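Local structure of interphotoreceptor retinoid-binding protein (1J7X) at residues His9-Ile14 with Gln30-Leu35; Asn17-Ala20 with Arg24-Thr27; Pro26-His31 with Tyr52-Leu57; Glu44-Lys49 with Thr252-Thr257. The protein probably binds retinoids and carries them across the interphotoreceptor matrix, with the crystallised chain representing one functional unit of the protein. One frame throughout, in Å; residues are numbered along the deposited sequence.

Contact 1 (His9-Ile14 with Gln30-Leu35); sequences HQLCDI and QHLPNL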
loop_
_atom_site.group_PDB
_atom_site.type_symbol
_atom_site.label_atom_id
_atom_site.label_comp_id
_atom_site.label_asym_id
_atom_site.label_seq_id
_atom_site.Cartn_x
_atom_site.Cartn_y
_atom_site.Cartn_z
ATOM N N HIS A 9 -18.541 -9.020 -24.055
ATOM C CA HIS A 9 -19.083 -7.692 -24.320
ATOM C C HIS A 9 -18.981 -6.802 -23.043
ATOM O O HIS A 9 -18.616 -5.675 -23.061
ATOM C CB HIS A 9 -20.594 -7.812 -24.777
ATOM C CG HIS A 9 -21.219 -6.531 -25.184
ATOM N ND1 HIS A 9 -22.361 -6.044 -24.595
ATOM C CD2 HIS A 9 -20.771 -5.547 -25.978
ATOM C CE1 HIS A 9 -22.616 -4.841 -25.066
ATOM N NE2 HIS A 9 -21.685 -4.531 -25.942
ATOM N N GLN A 10 -19.337 -7.375 -21.922
ATOM C CA GLN A 10 -19.321 -6.602 -20.699
ATOM C C GLN A 10 -17.838 -6.246 -20.392
ATOM O O GLN A 10 -17.521 -5.096 -20.004
ATOM C CB GLN A 10 -19.945 -7.434 -19.617
ATOM C CG GLN A 10 -21.459 -7.677 -19.705
ATOM C CD GLN A 10 -22.066 -8.452 -18.483
ATOM O OE1 GLN A 10 -21.984 -7.989 -17.313
ATOM N NE2 GLN A 10 -22.595 -9.644 -18.749
ATOM N N LEU A 11 -16.979 -7.232 -20.536
ATOM C CA LEU A 11 -15.513 -7.020 -20.242
ATOM C C LEU A 11 -14.926 -5.866 -20.994
ATOM O O LEU A 11 -14.352 -4.883 -20.443
ATOM C CB LEU A 11 -14.724 -8.293 -20.487
ATOM C CG LEU A 11 -13.220 -8.150 -20.368
ATOM C CD1 LEU A 11 -12.850 -7.753 -18.959
ATOM C CD2 LEU A 11 -12.516 -9.400 -20.783
ATOM N N CYS A 12 -15.132 -5.874 -22.308
ATOM C CA CYS A 12 -14.602 -4.782 -23.097
ATOM C C CYS A 12 -15.151 -3.440 -22.681
ATOM O O CYS A 12 -14.412 -2.473 -22.690
ATOM C CB CYS A 12 -14.914 -5.046 -24.595
ATOM S SG CYS A 12 -13.856 -6.319 -25.216
ATOM N N ASP A 13 -16.407 -3.389 -22.318
ATOM C CA ASP A 13 -16.981 -2.157 -21.859
ATOM C C ASP A 13 -16.324 -1.736 -20.505
ATOM O O ASP A 13 -15.937 -0.582 -20.311
ATOM C CB ASP A 13 -18.472 -2.354 -21.688
ATOM C CG ASP A 13 -19.196 -1.073 -21.345
ATOM O OD1 ASP A 13 -18.925 -0.047 -22.019
ATOM O OD2 ASP A 13 -20.068 -1.047 -20.406
ATOM N N ILE A 14 -16.246 -2.685 -19.601
ATOM C CA ILE A 14 -15.684 -2.386 -18.308
ATOM C C ILE A 14 -14.271 -1.837 -18.485
ATOM O O ILE A 14 -13.945 -0.847 -17.889
ATOM C CB ILE A 14 -15.609 -3.681 -17.457
ATOM C CG1 ILE A 14 -16.994 -4.314 -17.177
ATOM C CG2 ILE A 14 -14.838 -3.389 -16.207
ATOM C CD1 ILE A 14 -17.865 -3.495 -16.453
ATOM N N GLN A 30 -8.705 -4.789 -30.056
ATOM C CA GLN A 30 -8.375 -5.505 -31.300
ATOM C C GLN A 30 -8.198 -7.005 -31.026
ATOM O O GLN A 30 -8.686 -7.867 -31.788
ATOM C CB GLN A 30 -7.057 -4.978 -31.876
ATOM C CG GLN A 30 -7.136 -3.554 -32.449
ATOM C CD GLN A 30 -7.946 -3.437 -33.716
ATOM O OE1 GLN A 30 -8.058 -4.449 -34.471
ATOM N NE2 GLN A 30 -8.499 -2.197 -33.992
ATOM N N HIS A 31 -7.496 -7.355 -29.944
ATOM C CA HIS A 31 -7.188 -8.729 -29.730
ATOM C C HIS A 31 -8.359 -9.528 -29.152
ATOM O O HIS A 31 -8.608 -10.652 -29.527
ATOM C CB HIS A 31 -5.997 -8.828 -28.802
ATOM C CG HIS A 31 -4.688 -8.598 -29.469
ATOM N ND1 HIS A 31 -4.248 -9.353 -30.529
ATOM C CD2 HIS A 31 -3.707 -7.699 -29.216
ATOM C CE1 HIS A 31 -3.054 -8.942 -30.894
ATOM N NE2 HIS A 31 -2.700 -7.936 -30.113
ATOM N N LEU A 32 -8.994 -9.020 -28.120
ATOM C CA LEU A 32 -10.004 -9.809 -27.451
ATOM C C LEU A 32 -11.107 -10.434 -28.368
ATOM O O LEU A 32 -11.483 -11.586 -28.177
ATOM C CB LEU A 32 -10.642 -9.016 -26.373
ATOM C CG LEU A 32 -9.743 -8.742 -25.174
ATOM C CD1 LEU A 32 -10.393 -7.861 -24.134
ATOM C CD2 LEU A 32 -9.303 -10.102 -24.546
ATOM N N PRO A 33 -11.652 -9.694 -29.313
ATOM C CA PRO A 33 -12.660 -10.237 -30.192
ATOM C C PRO A 33 -12.068 -11.198 -31.195
ATOM O O PRO A 33 -12.800 -11.917 -31.819
ATOM C CB PRO A 33 -13.220 -8.968 -30.873
ATOM C CG PRO A 33 -12.846 -7.877 -29.985
ATOM C CD PRO A 33 -11.506 -8.250 -29.506
ATOM N N ASN A 34 -10.764 -11.224 -31.318
ATOM C CA ASN A 34 -10.102 -12.049 -32.285
ATOM C C ASN A 34 -9.783 -13.467 -31.792
ATOM O O ASN A 34 -9.452 -14.319 -32.572
ATOM C CB ASN A 34 -8.808 -11.303 -32.774
ATOM C CG ASN A 34 -8.041 -12.047 -33.889
ATOM O OD1 ASN A 34 -8.598 -12.343 -34.949
ATOM N ND2 ASN A 34 -6.745 -12.363 -33.627
ATOM N N LEU A 35 -9.812 -13.663 -30.495
ATOM C CA LEU A 35 -9.424 -14.929 -29.927
ATOM C C LEU A 35 -10.347 -16.048 -30.425
ATOM O O LEU A 35 -11.427 -15.848 -30.810
ATOM C CB LEU A 35 -9.498 -14.851 -28.417
ATOM C CG LEU A 35 -8.579 -13.853 -27.694
ATOM C CD1 LEU A 35 -8.854 -13.934 -26.155
ATOM C CD2 LEU A 35 -7.169 -14.118 -28.000
#
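Leu-32 reaches across to Cys-12 and Leu-11 of helix 2-18 with a single methyl group, and the contact is wholly apolar. Its CD1 lies 3.9 Å from Cys-12 SG and, a little more loosely, 4.3 Å from Leu-11 CD2. Both Cys-12 SG and Leu-32 CG stand anti to their own carbonyl carbons (chi1 -74° and -70°). From Leu-32 CG the chain runs on extended to CD1 (chi2 176°), which carries this methyl the full length of the side chain toward the facing helix. The CA atoms of Cys-12 and Leu-32 are 8.1 Å apart, so side chains alone bridge the backbones.

Leu-32 also touches Leu-8 and Leu-15 of helix 2-18. Together with Leu-11 and Cys-12 these have the i, i+3, i+4, i+7 spacing of a knobs-into-holes pocket, which Leu-32 fills like a knob; its side chain further touches Leu-50 of helix 43-58, so it sits where three helices of the N-terminal region converge.

No hydrogen bond crosses between the segments; the backbone bonds run within each and fix the two separately. In 9-14 the helical pattern is regular, with Ile-14 N giving a 2.8 Å bond to Gln-10 O. In 30-35, His-31 O accepts from Asn-34 N at 2.9 Å and weakly from Leu-35 N, while Leu-32 itself keeps helical phi and psi. The carbonyl oxygen of Leu-32 is hydrogen-bonded to the hydroxyl of Tyr-37.

Contact 2 (Asn17-Ala20 with Arg24-Thr27); sequences NNYA and RIPT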
loop_
_atom_site.group_PDB
_atom_site.type_symbol
_atom_site.label_atom_id
_atom_site.label_comp_id
_atom_site.label_asym_id
_atom_site.label_seq_id
_atom_site.Cartn_x
_atom_site.Cartn_y
_atom_site.Cartn_z
ATOM N N ASN A 17 -13.822 1.788 -19.970
ATOM C CA ASN A 17 -14.185 2.869 -19.081
ATOM C C ASN A 17 -13.473 2.909 -17.729
ATOM O O ASN A 17 -13.436 3.948 -17.132
ATOM C CB ASN A 17 -15.627 2.811 -18.826
ATOM C CG ASN A 17 -16.425 2.990 -20.120
ATOM O OD1 ASN A 17 -16.166 3.951 -20.885
ATOM N ND2 ASN A 17 -17.377 2.097 -20.359
ATOM N N ASN A 18 -12.849 1.814 -17.334
ATOM C CA ASN A 18 -12.215 1.780 -15.982
ATOM C C ASN A 18 -10.739 1.420 -15.843
ATOM O O ASN A 18 -10.107 1.820 -14.870
ATOM C CB ASN A 18 -13.040 0.891 -15.098
ATOM C CG ASN A 18 -14.533 1.249 -15.126
ATOM O OD1 ASN A 18 -15.341 0.649 -15.857
ATOM N ND2 ASN A 18 -14.917 2.088 -14.253
ATOM N N TYR A 19 -10.204 0.645 -16.771
ATOM C CA TYR A 19 -8.845 0.102 -16.608
ATOM C C TYR A 19 -7.841 1.240 -16.542
ATOM O O TYR A 19 -7.711 2.035 -17.515
ATOM C CB TYR A 19 -8.512 -0.840 -17.760
ATOM C CG TYR A 19 -7.165 -1.439 -17.706
ATOM C CD1 TYR A 19 -6.653 -1.914 -16.490
ATOM C CD2 TYR A 19 -6.398 -1.612 -18.818
ATOM C CE1 TYR A 19 -5.459 -2.525 -16.413
ATOM C CE2 TYR A 19 -5.097 -2.133 -18.705
ATOM C CZ TYR A 19 -4.670 -2.691 -17.478
ATOM O OH TYR A 19 -3.421 -3.244 -17.410
ATOM N N ALA A 20 -7.078 1.278 -15.458
ATOM C CA ALA A 20 -6.090 2.358 -15.281
ATOM C C ALA A 20 -5.199 2.673 -16.475
ATOM O O ALA A 20 -4.830 3.822 -16.678
ATOM C CB ALA A 20 -5.199 2.078 -14.134
ATOM N N ARG A 24 -3.807 1.051 -23.163
ATOM C CA ARG A 24 -3.802 -0.306 -23.624
ATOM C C ARG A 24 -5.130 -0.724 -24.257
ATOM O O ARG A 24 -5.209 -1.782 -24.841
ATOM C CB ARG A 24 -3.454 -1.289 -22.450
ATOM C CG ARG A 24 -2.011 -1.037 -21.949
ATOM C CD ARG A 24 -1.640 -1.757 -20.769
ATOM N NE ARG A 24 -0.269 -1.513 -20.339
ATOM C CZ ARG A 24 0.260 -2.096 -19.253
ATOM N NH1 ARG A 24 -0.483 -2.929 -18.526
ATOM N NH2 ARG A 24 1.501 -1.873 -18.913
ATOM N N ILE A 25 -6.162 0.121 -24.139
ATOM C CA ILE A 25 -7.482 -0.255 -24.542
ATOM C C ILE A 25 -7.569 -0.529 -26.062
ATOM O O ILE A 25 -8.178 -1.519 -26.456
ATOM C CB ILE A 25 -8.476 0.778 -24.137
ATOM C CG1 ILE A 25 -8.523 0.926 -22.600
ATOM C CG2 ILE A 25 -9.838 0.467 -24.662
ATOM C CD1 ILE A 25 -8.793 -0.337 -21.823
ATOM N N PRO A 26 -6.994 0.354 -26.890
ATOM C CA PRO A 26 -7.089 0.099 -28.352
ATOM C C PRO A 26 -6.674 -1.285 -28.741
ATOM O O PRO A 26 -7.436 -2.019 -29.374
ATOM C CB PRO A 26 -6.213 1.183 -28.918
ATOM C CG PRO A 26 -6.321 2.281 -27.993
ATOM C CD PRO A 26 -6.251 1.625 -26.597
ATOM N N THR A 27 -5.480 -1.689 -28.310
ATOM C CA THR A 27 -4.949 -3.013 -28.571
ATOM C C THR A 27 -5.753 -4.192 -27.996
ATOM O O THR A 27 -5.935 -5.259 -28.651
ATOM C CB THR A 27 -3.509 -3.024 -28.102
ATOM O OG1 THR A 27 -2.819 -2.136 -28.959
ATOM C CG2 THR A 27 -2.852 -4.368 -28.351
#
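Arg-24 and Ile-25 meet Tyr-19 along the same CD2-CE2 side of its ring, but in quite different ways. With CG anti to the backbone N (chi1 180°), the ring is carried across to the start of helix 25-31. Ile-25 comes at the edge of the ring, near its plane: its CD1 is 4.0 Å from Tyr-19 CD2 and 4.1 Å from Tyr-19 CB, as the two side chains pass each other in opposite directions.

Arg-24 approaches the outer part of the ring at a slant. Its chain is extended from CG to NE, and CD lies 4.0 Å from Tyr-19 CE2, neither squarely over the face nor at the edge. Ring and guanidinium planes are 48° apart, so the two groups do not stack. The phenol oxygen instead meets the edge of the guanidinium, near its plane, where Arg-24 NH1 donates a weak hydrogen bond of 3.2 Å to Tyr-19 OH; the N-H...O angle of 129° is far from straight. The stronger polar partner of this hydroxyl is Asp-60 OD2, while Arg-24 also makes a cation-pi contact with Phe-21. A phenylalanine in place of Tyr-19 would probably still pack against Ile-25, but would leave Asp-60 and Arg-24 without the hydroxyl that they share.

Tyr-19 is the residue at which the chain leaves helix 2-18, and its side chain also touches Val-258 and Pro-259 of strand 254-265 and Thr-58 of helix 43-58, so that two helices and a strand meet around it beside helix 25-31.

Contact 3 (Pro26-His31 with Tyr52-Leu57); sequences PTLLQH and YELQSL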
loop_
_atom_site.group_PDB
_atom_site.type_symbol
_atom_site.label_atom_id
_atom_site.label_comp_id
_atom_site.label_asym_id
_atom_site.label_seq_id
_atom_site.Cartn_x
_atom_site.Cartn_y
_atom_site.Cartn_z
ATOM N N PRO A 26 -6.994 0.354 -26.890
ATOM C CA PRO A 26 -7.089 0.099 -28.352
ATOM C C PRO A 26 -6.674 -1.285 -28.741
ATOM O O PRO A 26 -7.436 -2.019 -29.374
ATOM C CB PRO A 26 -6.213 1.183 -28.918
ATOM C CG PRO A 26 -6.321 2.281 -27.993
ATOM C CD PRO A 26 -6.251 1.625 -26.597
ATOM N N THR A 27 -5.480 -1.689 -28.310
ATOM C CA THR A 27 -4.949 -3.013 -28.571
ATOM C C THR A 27 -5.753 -4.192 -27.996
ATOM O O THR A 27 -5.935 -5.259 -28.651
ATOM C CB THR A 27 -3.509 -3.024 -28.102
ATOM O OG1 THR A 27 -2.819 -2.136 -28.959
ATOM C CG2 THR A 27 -2.852 -4.368 -28.351
ATOM N N LEU A 28 -6.315 -3.976 -26.805
ATOM C CA LEU A 28 -7.118 -4.987 -26.161
ATOM C C LEU A 28 -8.421 -5.163 -26.945
ATOM O O LEU A 28 -8.957 -6.278 -27.075
ATOM C CB LEU A 28 -7.452 -4.534 -24.761
ATOM C CG LEU A 28 -6.347 -4.777 -23.803
ATOM C CD1 LEU A 28 -6.640 -3.975 -22.457
ATOM C CD2 LEU A 28 -6.251 -6.237 -23.487
ATOM N N LEU A 29 -8.942 -4.044 -27.444
ATOM C CA LEU A 29 -10.206 -4.090 -28.236
ATOM C C LEU A 29 -9.951 -4.761 -29.613
ATOM O O LEU A 29 -10.897 -5.314 -30.240
ATOM C CB LEU A 29 -10.805 -2.654 -28.440
ATOM C CG LEU A 29 -11.751 -2.177 -27.338
ATOM C CD1 LEU A 29 -13.076 -2.948 -27.353
ATOM C CD2 LEU A 29 -11.179 -2.367 -26.027
ATOM N N GLN A 30 -8.705 -4.789 -30.056
ATOM C CA GLN A 30 -8.375 -5.505 -31.300
ATOM C C GLN A 30 -8.198 -7.005 -31.026
ATOM O O GLN A 30 -8.686 -7.867 -31.788
ATOM C CB GLN A 30 -7.057 -4.978 -31.876
ATOM C CG GLN A 30 -7.136 -3.554 -32.449
ATOM C CD GLN A 30 -7.946 -3.437 -33.716
ATOM O OE1 GLN A 30 -8.058 -4.449 -34.471
ATOM N NE2 GLN A 30 -8.499 -2.197 -33.992
ATOM N N HIS A 31 -7.496 -7.355 -29.944
ATOM C CA HIS A 31 -7.188 -8.729 -29.730
ATOM C C HIS A 31 -8.359 -9.528 -29.152
ATOM O O HIS A 31 -8.608 -10.652 -29.527
ATOM C CB HIS A 31 -5.997 -8.828 -28.802
ATOM C CG HIS A 31 -4.688 -8.598 -29.469
ATOM N ND1 HIS A 31 -4.248 -9.353 -30.529
ATOM C CD2 HIS A 31 -3.707 -7.699 -29.216
ATOM C CE1 HIS A 31 -3.054 -8.942 -30.894
ATOM N NE2 HIS A 31 -2.700 -7.936 -30.113
ATOM N N TYR A 52 -5.447 -15.582 -19.244
ATOM C CA TYR A 52 -4.122 -15.828 -19.942
ATOM C C TYR A 52 -3.885 -14.823 -21.003
ATOM O O TYR A 52 -2.780 -14.240 -21.179
ATOM C CB TYR A 52 -4.121 -17.203 -20.624
ATOM C CG TYR A 52 -2.684 -17.715 -20.893
ATOM C CD1 TYR A 52 -1.851 -18.036 -19.791
ATOM C CD2 TYR A 52 -2.219 -17.910 -22.125
ATOM C CE1 TYR A 52 -0.538 -18.558 -19.937
ATOM C CE2 TYR A 52 -0.910 -18.403 -22.320
ATOM C CZ TYR A 52 -0.050 -18.694 -21.208
ATOM O OH TYR A 52 1.284 -19.302 -21.298
ATOM N N GLU A 53 -4.953 -14.521 -21.760
ATOM C CA GLU A 53 -4.858 -13.505 -22.783
ATOM C C GLU A 53 -4.633 -12.133 -22.216
ATOM O O GLU A 53 -3.741 -11.407 -22.658
ATOM C CB GLU A 53 -6.090 -13.545 -23.689
ATOM C CG GLU A 53 -5.775 -13.046 -25.084
ATOM C CD GLU A 53 -4.630 -13.848 -25.730
ATOM O OE1 GLU A 53 -4.677 -15.093 -25.637
ATOM O OE2 GLU A 53 -3.698 -13.184 -26.282
ATOM N N LEU A 54 -5.395 -11.758 -21.164
ATOM C CA LEU A 54 -5.152 -10.465 -20.588
ATOM C C LEU A 54 -3.716 -10.273 -20.076
ATOM O O LEU A 54 -3.138 -9.211 -20.266
ATOM C CB LEU A 54 -6.138 -10.140 -19.450
ATOM C CG LEU A 54 -7.640 -9.926 -19.951
ATOM C CD1 LEU A 54 -8.556 -9.957 -18.795
ATOM C CD2 LEU A 54 -7.770 -8.598 -20.689
ATOM N N GLN A 55 -3.179 -11.279 -19.406
ATOM C CA GLN A 55 -1.817 -11.142 -18.840
ATOM C C GLN A 55 -0.788 -11.111 -19.976
ATOM O O GLN A 55 0.171 -10.395 -19.930
ATOM C CB GLN A 55 -1.522 -12.285 -17.915
ATOM C CG GLN A 55 -2.281 -12.285 -16.625
ATOM C CD GLN A 55 -2.252 -10.859 -15.944
ATOM O OE1 GLN A 55 -1.146 -10.253 -15.768
ATOM N NE2 GLN A 55 -3.447 -10.266 -15.737
ATOM N N SER A 56 -1.071 -11.793 -21.089
ATOM C CA SER A 56 -0.137 -11.710 -22.210
ATOM C C SER A 56 -0.084 -10.362 -22.835
ATOM O O SER A 56 0.934 -9.824 -23.222
ATOM C CB SER A 56 -0.519 -12.746 -23.237
ATOM O OG SER A 56 -0.339 -14.027 -22.719
ATOM N N LEU A 57 -1.215 -9.727 -22.858
ATOM C CA LEU A 57 -1.348 -8.456 -23.429
ATOM C C LEU A 57 -1.109 -7.320 -22.515
ATOM O O LEU A 57 -0.766 -6.238 -23.034
ATOM C CB LEU A 57 -2.775 -8.324 -23.923
ATOM C CG LEU A 57 -3.145 -9.334 -25.006
ATOM C CD1 LEU A 57 -4.568 -9.098 -25.457
ATOM C CD2 LEU A 57 -2.140 -9.081 -26.230
#
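Leu-28 and Leu-57 both hold CG anti to the carbonyl carbon (chi1 -81° and -62°), which sends their methyl groups into the groove between helices 25-31 and 43-58. There Leu-28 CD2 lies 3.9 Å from Leu-57 CD1, the two chains running past one another in opposite directions. The same Leu-28 methyl touches Leu-54 CD2 at 4.0 Å, this time with the side chains crossed at about a right angle.

Leu-57 uses both branches. Its CD1 fits against His-31 CB at 3.6 Å, and its CD2 approaches the imidazole obliquely, 3.6 Å from His-31 CD2. An alanine at His-31 would retain the CB contact but is likely to open a gap beside Leu-57 CD2, leaving that methyl free of the ring it now lies against.

Leu-54 has further neighbours along the chain: its side chain also touches Leu-63, in the loop that follows helix 43-58, and its carbonyl oxygen is hydrogen-bonded to the hydroxyl of Thr-58.

The two short helical segments pass at 11.2 Å between axes, their N-to-C directions 142° apart. The arrangement is a roughly antiparallel helix pair with leucines meshed between the helices, here joining the second and third helices of the N-terminal helical region of IRBP.

Contact 4 (Glu44-Lys49 with Thr252-Thr257); sequences EDIAAK and TQLSVT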
loop_
_atom_site.group_PDB
_atom_site.type_symbol
_atom_site.label_atom_id
_atom_site.label_comp_id
_atom_site.label_asym_id
_atom_site.label_seq_id
_atom_site.Cartn_x
_atom_site.Cartn_y
_atom_site.Cartn_z
ATOM N N GLU A 44 -15.282 -21.273 -15.576
ATOM C CA GLU A 44 -13.903 -21.514 -15.246
ATOM C C GLU A 44 -13.000 -21.398 -16.465
ATOM O O GLU A 44 -11.895 -20.799 -16.359
ATOM C CB GLU A 44 -13.734 -22.887 -14.568
ATOM C CG GLU A 44 -12.308 -23.173 -13.973
ATOM C CD GLU A 44 -12.233 -24.459 -13.113
ATOM O OE1 GLU A 44 -12.879 -24.527 -12.012
ATOM O OE2 GLU A 44 -11.530 -25.426 -13.534
ATOM N N ASP A 45 -13.421 -21.992 -17.581
ATOM C CA ASP A 45 -12.622 -21.935 -18.791
ATOM C C ASP A 45 -12.556 -20.524 -19.317
ATOM O O ASP A 45 -11.471 -20.083 -19.739
ATOM C CB ASP A 45 -13.211 -22.810 -19.853
ATOM C CG ASP A 45 -13.370 -24.259 -19.420
ATOM O OD1 ASP A 45 -12.482 -24.815 -18.717
ATOM O OD2 ASP A 45 -14.362 -24.924 -19.853
ATOM N N ILE A 46 -13.707 -19.831 -19.303
ATOM C CA ILE A 46 -13.721 -18.434 -19.724
ATOM C C ILE A 46 -12.781 -17.567 -18.912
ATOM O O ILE A 46 -11.996 -16.797 -19.449
ATOM C CB ILE A 46 -15.129 -17.875 -19.639
ATOM C CG1 ILE A 46 -15.970 -18.493 -20.758
ATOM C CG2 ILE A 46 -15.142 -16.451 -19.831
ATOM C CD1 ILE A 46 -15.962 -20.003 -20.830
ATOM N N ALA A 47 -12.834 -17.706 -17.616
ATOM C CA ALA A 47 -11.947 -16.922 -16.764
ATOM C C ALA A 47 -10.456 -17.235 -17.089
ATOM O O ALA A 47 -9.599 -16.353 -17.365
ATOM C CB ALA A 47 -12.247 -17.218 -15.301
ATOM N N ALA A 48 -10.153 -18.524 -17.157
ATOM C CA ALA A 48 -8.793 -18.920 -17.444
ATOM C C ALA A 48 -8.293 -18.455 -18.793
ATOM O O ALA A 48 -7.194 -17.937 -18.952
ATOM C CB ALA A 48 -8.597 -20.432 -17.267
ATOM N N LYS A 49 -9.159 -18.596 -19.811
ATOM C CA LYS A 49 -8.734 -18.173 -21.101
ATOM C C LYS A 49 -8.494 -16.659 -21.187
ATOM O O LYS A 49 -7.548 -16.233 -21.797
ATOM C CB LYS A 49 -9.839 -18.586 -22.123
ATOM C CG LYS A 49 -9.538 -18.189 -23.532
ATOM C CD LYS A 49 -8.249 -18.746 -24.082
ATOM C CE LYS A 49 -7.958 -18.341 -25.533
ATOM N NZ LYS A 49 -6.504 -18.631 -25.943
ATOM N N THR A 252 -23.939 -14.178 -14.415
ATOM C CA THR A 252 -22.911 -15.199 -14.293
ATOM C C THR A 252 -22.422 -15.260 -12.891
ATOM O O THR A 252 -22.743 -14.415 -12.111
ATOM C CB THR A 252 -21.690 -14.858 -15.132
ATOM O OG1 THR A 252 -20.908 -13.870 -14.435
ATOM C CG2 THR A 252 -22.110 -14.265 -16.527
ATOM N N GLN A 253 -21.620 -16.263 -12.621
ATOM C CA GLN A 253 -20.966 -16.473 -11.339
ATOM C C GLN A 253 -19.519 -15.897 -11.370
ATOM O O GLN A 253 -18.665 -16.355 -10.602
ATOM C CB GLN A 253 -20.883 -17.981 -11.037
ATOM C CG GLN A 253 -22.276 -18.744 -10.857
ATOM C CD GLN A 253 -23.111 -18.226 -9.710
ATOM O OE1 GLN A 253 -24.008 -17.405 -9.907
ATOM N NE2 GLN A 253 -22.822 -18.717 -8.496
ATOM N N LEU A 254 -19.273 -15.028 -12.335
ATOM C CA LEU A 254 -17.921 -14.417 -12.563
ATOM C C LEU A 254 -17.904 -12.994 -12.350
ATOM O O LEU A 254 -18.890 -12.314 -12.444
ATOM C CB LEU A 254 -17.413 -14.659 -14.008
ATOM C CG LEU A 254 -17.048 -16.095 -14.317
ATOM C CD1 LEU A 254 -16.632 -16.188 -15.813
ATOM C CD2 LEU A 254 -15.981 -16.586 -13.466
ATOM N N SER A 255 -16.714 -12.482 -12.033
ATOM C CA SER A 255 -16.528 -11.058 -11.918
ATOM C C SER A 255 -15.147 -10.686 -12.392
ATOM O O SER A 255 -14.277 -11.616 -12.634
ATOM C CB SER A 255 -16.697 -10.620 -10.488
ATOM O OG SER A 255 -15.568 -11.080 -9.790
ATOM N N VAL A 256 -14.953 -9.398 -12.606
ATOM C CA VAL A 256 -13.621 -8.912 -12.954
ATOM C C VAL A 256 -13.104 -7.806 -12.018
ATOM O O VAL A 256 -13.766 -6.840 -11.725
ATOM C CB VAL A 256 -13.507 -8.513 -14.466
ATOM C CG1 VAL A 256 -14.309 -7.235 -14.711
ATOM C CG2 VAL A 256 -12.056 -8.239 -14.882
ATOM N N THR A 257 -11.872 -7.945 -11.484
ATOM C CA THR A 257 -11.246 -6.914 -10.709
ATOM C C THR A 257 -10.364 -6.171 -11.582
ATOM O O THR A 257 -9.554 -6.764 -12.336
ATOM C CB THR A 257 -10.335 -7.495 -9.550
ATOM O OG1 THR A 257 -11.107 -8.308 -8.711
ATOM C CG2 THR A 257 -9.765 -6.359 -8.690
#
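Against Glu-44 to Lys-49 the contact of 252-257 rests on Leu-254, which meets Ile-46 and Ala-47, and the residues before it set its backbone in place. Thr-252 forms an ST turn: its OG1 accepts from Leu-254 N at 2.9 Å, with an N-H...O angle of 157°, and is also hydrogen-bonded to Phe-249 O. At Gln-253 the backbone N is bound to Glu-43 OE2, a polar tie to the first turn of the helix.

Leu-254 follows, directed toward the helix. Its two methyls divide the work: CD1 lies 4.3 Å from Ile-46 CG2, and CD2 lies 4.2 Å from Ala-47 CB. The small alanine side chain lets the backbones come to 7.7 Å between Ala-47 CA and Leu-254 CA.

From Ser-255 the strand alternates: Ser-255 touches Val-246, whereas Val-256 touches Phe-249, which Leu-254 also meets.

Strand 254-265 is paired antiparallel with both 64-67 and 244-248, Ser-255 and Thr-257 bonding through their backbones to Lys-66 and Val-64 and Val-256 to Phe-247. Leu-254, at the start of the strand, sets helix 43-58 against this antiparallel sheet, with Thr-252 and Gln-253 adding contacts to Glu-43.

How the contacts relate
From the N terminus, helix 2-18 supplies the first segments of contacts 1 and 2. The chain turns back at once into helix 25-31, so contact 2 closes a very short loop, which lies within the longer one that contact 1 closes at 30-35. Contact 3 starts on the same helix, sharing residues with both, and ends on helix 43-58. Before it closes, contact 4 has opened at 44-49, so these two cross; contact 4 is completed only some two hundred residues later, at strand 254-265. Contacts 1 to 3 thus bind three successive helices together, and contact 4 fastens the third to the antiparallel sheet, where Val-256 also touches Leu-11 and Ile-14 of contact 1.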